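Local coordinates for protein alkaline phosphatase (Antarctic bacterium, PDB 2W5V) that probably hydrolyses phosphate monoesters as an alkaline phosphatase, using two zinc ions and one magnesium ion, at residues Ile133-Pro138 and Leu146-Glu151. The protein carries 1 engineered substitution. Numbering follows the deposited sequence.
Sequences ITDATP and LNRGLE. Engineered in segment 133-138: Asp-135 (natural residue His). With MG (magnesium ion), chain I.
Beside the third metal site of this alkaline phosphatase, Asp-135 and Arg-148 lie side by side and point the same way, joined by a long salt bridge of 3.8 Å from OD1 to NH2. Their carboxylate and guanidinium planes are turned 51° apart, and a water lying in the guanidinium plane supplements the pairing, accepting from Arg-148 NE at 2.8 Å and donating to Asp-135 OD1. The methyl group of Ala-136 sits over one guanidinium face, offset toward its rim, with CB 3.5 Å from NH2. A bend at chi3 (-64°) turns the arginine tip across this methyl, while its NH1 makes a salt bridge with Asp-83 and a hydrogen bond to the phosphate of the phosphoserine at position 84. This places the contact between the magnesium site and the phosphorylated serine, the predicted phosphoserine intermediate of the alkaline phosphatase family. Asp-135, an engineered replacement of histidine, stands in the second shell of the magnesium, its OD2 accepting from a metal-bound water at 2.6 Å. Thr-137 OG1 coordinates the ion directly at 2.2 Å, with Asp-43 and Glu-254 as further protein ligands. Farther from the metal, where helix 151-158 begins, Thr-134 OG1 donates to Glu-151 OE1 at 2.6 Å, meeting the anti side of the carboxylate 33° out of its plane. An alanine in place of Glu-151 would probably leave Thr-134 OG1 without its acceptor across the contact, with Ser-132 still beside it, and open a gap where the carboxylate now lies. One water donates to both Thr-134 O and, at 2.7 Å, Arg-148 O.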
ATOM      1  N   ILE B 133     -15.101  18.152  16.787  1.00 19.28           N
ATOM      2  CA  ILE B 133     -15.101  18.827  15.496  1.00 20.77           C
ATOM      3  C   ILE B 133     -13.937  19.821  15.394  1.00 20.98           C
ATOM      4  O   ILE B 133     -13.632  20.333  14.311  1.00 19.36           O
ATOM      5  CB  ILE B 133     -16.452  19.517  15.208  1.00 23.57           C
ATOM      6  CG1 ILE B 133     -16.623  19.733  13.701  1.00 29.17           C
ATOM      7  CG2 ILE B 133     -16.586  20.813  15.991  1.00 22.00           C
ATOM      8  CD1 ILE B 133     -16.885  18.431  12.928  1.00 20.64           C
ATOM      9  N   THR B 134     -13.279  20.076  16.521  1.00 16.12           N
ATOM     10  CA  THR B 134     -12.196  21.059  16.567  1.00 19.81           C
ATOM     11  C   THR B 134     -10.843  20.370  16.473  1.00 18.58           C
ATOM     12  O   THR B 134      -9.799  21.034  16.529  1.00 17.23           O
ATOM     13  CB  THR B 134     -12.210  21.868  17.872  1.00 24.86           C
ATOM     14  OG1 THR B 134     -12.024  20.980  18.984  1.00 23.97           O
ATOM     15  CG2 THR B 134     -13.531  22.619  18.030  1.00 23.67           C
ATOM     16  N   ASP B 135     -10.859  19.042  16.360  1.00 18.72           N
ATOM     17  CA  ASP B 135      -9.617  18.276  16.231  1.00 16.14           C
ATOM     18  C   ASP B 135      -8.923  18.587  14.911  1.00 16.56           C
ATOM     19  O   ASP B 135      -9.532  19.135  13.991  1.00 18.70           O
ATOM     20  CB  ASP B 135      -9.870  16.768  16.369  1.00 22.40           C
ATOM     21  CG  ASP B 135      -8.599  15.993  16.696  1.00 28.43           C
ATOM     22  OD1 ASP B 135      -7.760  16.526  17.455  1.00 27.21           O
ATOM     23  OD2 ASP B 135      -8.433  14.857  16.191  1.00 26.04           O
ATOM     24  N   ALA B 136      -7.643  18.234  14.817  1.00 17.57           N
ATOM     25  CA  ALA B 136      -6.801  18.697  13.719  1.00 15.59           C
ATOM     26  C   ALA B 136      -7.377  18.424  12.324  1.00 19.27           C
ATOM     27  O   ALA B 136      -7.325  19.291  11.450  1.00 17.20           O
ATOM     28  CB  ALA B 136      -5.386  18.104  13.841  1.00 18.66           C
ATOM     29  N   THR B 137      -7.915  17.225  12.106  1.00 13.93           N
ATOM     30  CA  THR B 137      -8.379  16.854  10.770  1.00 15.87           C
ATOM     31  C   THR B 137      -9.579  17.689  10.271  1.00 18.76           C
ATOM     32  O   THR B 137      -9.483  18.332   9.216  1.00 20.17           O
ATOM     33  CB  THR B 137      -8.675  15.336  10.659  1.00 19.09           C
ATOM     34  OG1 THR B 137      -7.601  14.605  11.248  1.00 14.54           O
ATOM     35  CG2 THR B 137      -8.806  14.923   9.198  1.00 12.85           C
ATOM     36  N   PRO B 138     -10.705  17.687  11.018  1.00 18.71           N
ATOM     37  CA  PRO B 138     -11.839  18.524  10.604  1.00 15.72           C
ATOM     38  C   PRO B 138     -11.423  19.988  10.575  1.00 18.69           C
ATOM     39  O   PRO B 138     -11.802  20.712   9.664  1.00 18.21           O
ATOM     40  CB  PRO B 138     -12.878  18.341  11.729  1.00 19.07           C
ATOM     41  CG  PRO B 138     -12.385  17.298  12.606  1.00 24.09           C
ATOM     42  CD  PRO B 138     -10.947  16.989  12.290  1.00 21.09           C
ATOM     43  N   LEU B 146      -2.505  28.957  14.000  1.00 19.44           N
ATOM     44  CA  LEU B 146      -1.062  28.766  14.029  1.00 25.07           C
ATOM     45  C   LEU B 146      -0.701  27.433  14.639  1.00 22.23           C
ATOM     46  O   LEU B 146       0.348  26.873  14.343  1.00 21.30           O
ATOM     47  CB  LEU B 146      -0.396  29.870  14.857  1.00 25.79           C
ATOM     48  CG  LEU B 146      -0.453  31.257  14.244  1.00 36.43           C
ATOM     49  CD1 LEU B 146       0.271  32.240  15.146  1.00 41.87           C
ATOM     50  CD2 LEU B 146       0.177  31.207  12.878  1.00 36.96           C
ATOM     51  N   ASN B 147      -1.559  26.943  15.520  1.00 22.11           N
ATOM     52  CA  ASN B 147      -1.276  25.700  16.214  1.00 21.03           C
ATOM     53  C   ASN B 147      -2.543  24.914  16.507  1.00 18.12           C
ATOM     54  O   ASN B 147      -3.535  25.478  16.965  1.00 18.03           O
ATOM     55  CB  ASN B 147      -0.510  25.978  17.506  1.00 21.82           C
ATOM     56  CG  ASN B 147       0.055  24.716  18.119  1.00 28.03           C
ATOM     57  OD1 ASN B 147      -0.688  23.854  18.583  1.00 23.28           O
ATOM     58  ND2 ASN B 147       1.381  24.595  18.117  1.00 30.37           N
ATOM     59  N   ARG B 148      -2.499  23.611  16.237  1.00 16.28           N
ATOM     60  CA  ARG B 148      -3.669  22.748  16.375  1.00 16.11           C
ATOM     61  C   ARG B 148      -4.210  22.750  17.811  1.00 21.80           C
ATOM     62  O   ARG B 148      -5.358  22.376  18.052  1.00 21.08           O
ATOM     63  CB  ARG B 148      -3.283  21.313  16.002  1.00 15.42           C
ATOM     64  CG  ARG B 148      -2.216  20.744  16.930  1.00 23.48           C
ATOM     65  CD  ARG B 148      -1.861  19.313  16.586  1.00 27.97           C
ATOM     66  NE  ARG B 148      -2.994  18.415  16.775  1.00 27.99           N
ATOM     67  CZ  ARG B 148      -3.019  17.155  16.349  1.00 30.23           C
ATOM     68  NH1 ARG B 148      -1.976  16.646  15.695  1.00 24.74           N
ATOM     69  NH2 ARG B 148      -4.093  16.411  16.568  1.00 26.50           N
ATOM     70  N   GLY B 149      -3.369  23.143  18.761  1.00 17.22           N
ATOM     71  CA  GLY B 149      -3.762  23.192  20.159  1.00 22.16           C
ATOM     72  C   GLY B 149      -4.734  24.320  20.484  1.00 24.24           C
ATOM     73  O   GLY B 149      -5.361  24.320  21.547  1.00 27.24           O
ATOM     74  N   LEU B 150      -4.870  25.279  19.573  1.00 19.42           N
ATOM     75  CA  LEU B 150      -5.751  26.422  19.798  1.00 24.58           C
ATOM     76  C   LEU B 150      -7.201  26.066  19.495  1.00 24.20           C
ATOM     77  O   LEU B 150      -7.824  26.676  18.630  1.00 17.90           O
ATOM     78  CB  LEU B 150      -5.310  27.609  18.935  1.00 18.88           C
ATOM     79  CG  LEU B 150      -3.861  28.040  19.173  1.00 23.19           C
ATOM     80  CD1 LEU B 150      -3.436  29.082  18.150  1.00 22.34           C
ATOM     81  CD2 LEU B 150      -3.658  28.558  20.611  1.00 24.10           C
ATOM     82  N   GLU B 151      -7.745  25.094  20.221  1.00 20.24           N
ATOM     83  CA  GLU B 151      -9.050  24.542  19.864  1.00 18.03           C
ATOM     84  C   GLU B 151     -10.237  25.461  20.145  1.00 18.36           C
ATOM     85  O   GLU B 151     -11.237  25.410  19.429  1.00 22.09           O
ATOM     86  CB  GLU B 151      -9.251  23.160  20.495  1.00 25.96           C
ATOM     87  CG  GLU B 151      -8.551  22.061  19.709  1.00 21.63           C
ATOM     88  CD  GLU B 151      -8.814  20.669  20.256  1.00 34.39           C
ATOM     89  OE1 GLU B 151      -9.718  19.980  19.729  1.00 28.46           O
ATOM     90  OE2 GLU B 151      -8.115  20.269  21.212  1.00 36.17           O
TER
HETATM   91 MG    MG I1378      -7.721  13.187  12.920  1.00 18.17          MG
HETATM   92  O   HOH W   1      -6.890  20.900  16.462  1.00 23.34           O
HETATM   93  O   HOH W   2      -5.486  18.740  17.952  1.00 30.64           O
HETATM   94  O   HOH W   3      -9.323  14.567  13.797  1.00 16.99           O
HETATM   95  O   HOH W   4      -6.269  14.312  14.314  1.00 20.67           O
HETATM   96  O   HOH W   5      -7.890  11.649  14.480  1.00 17.09           O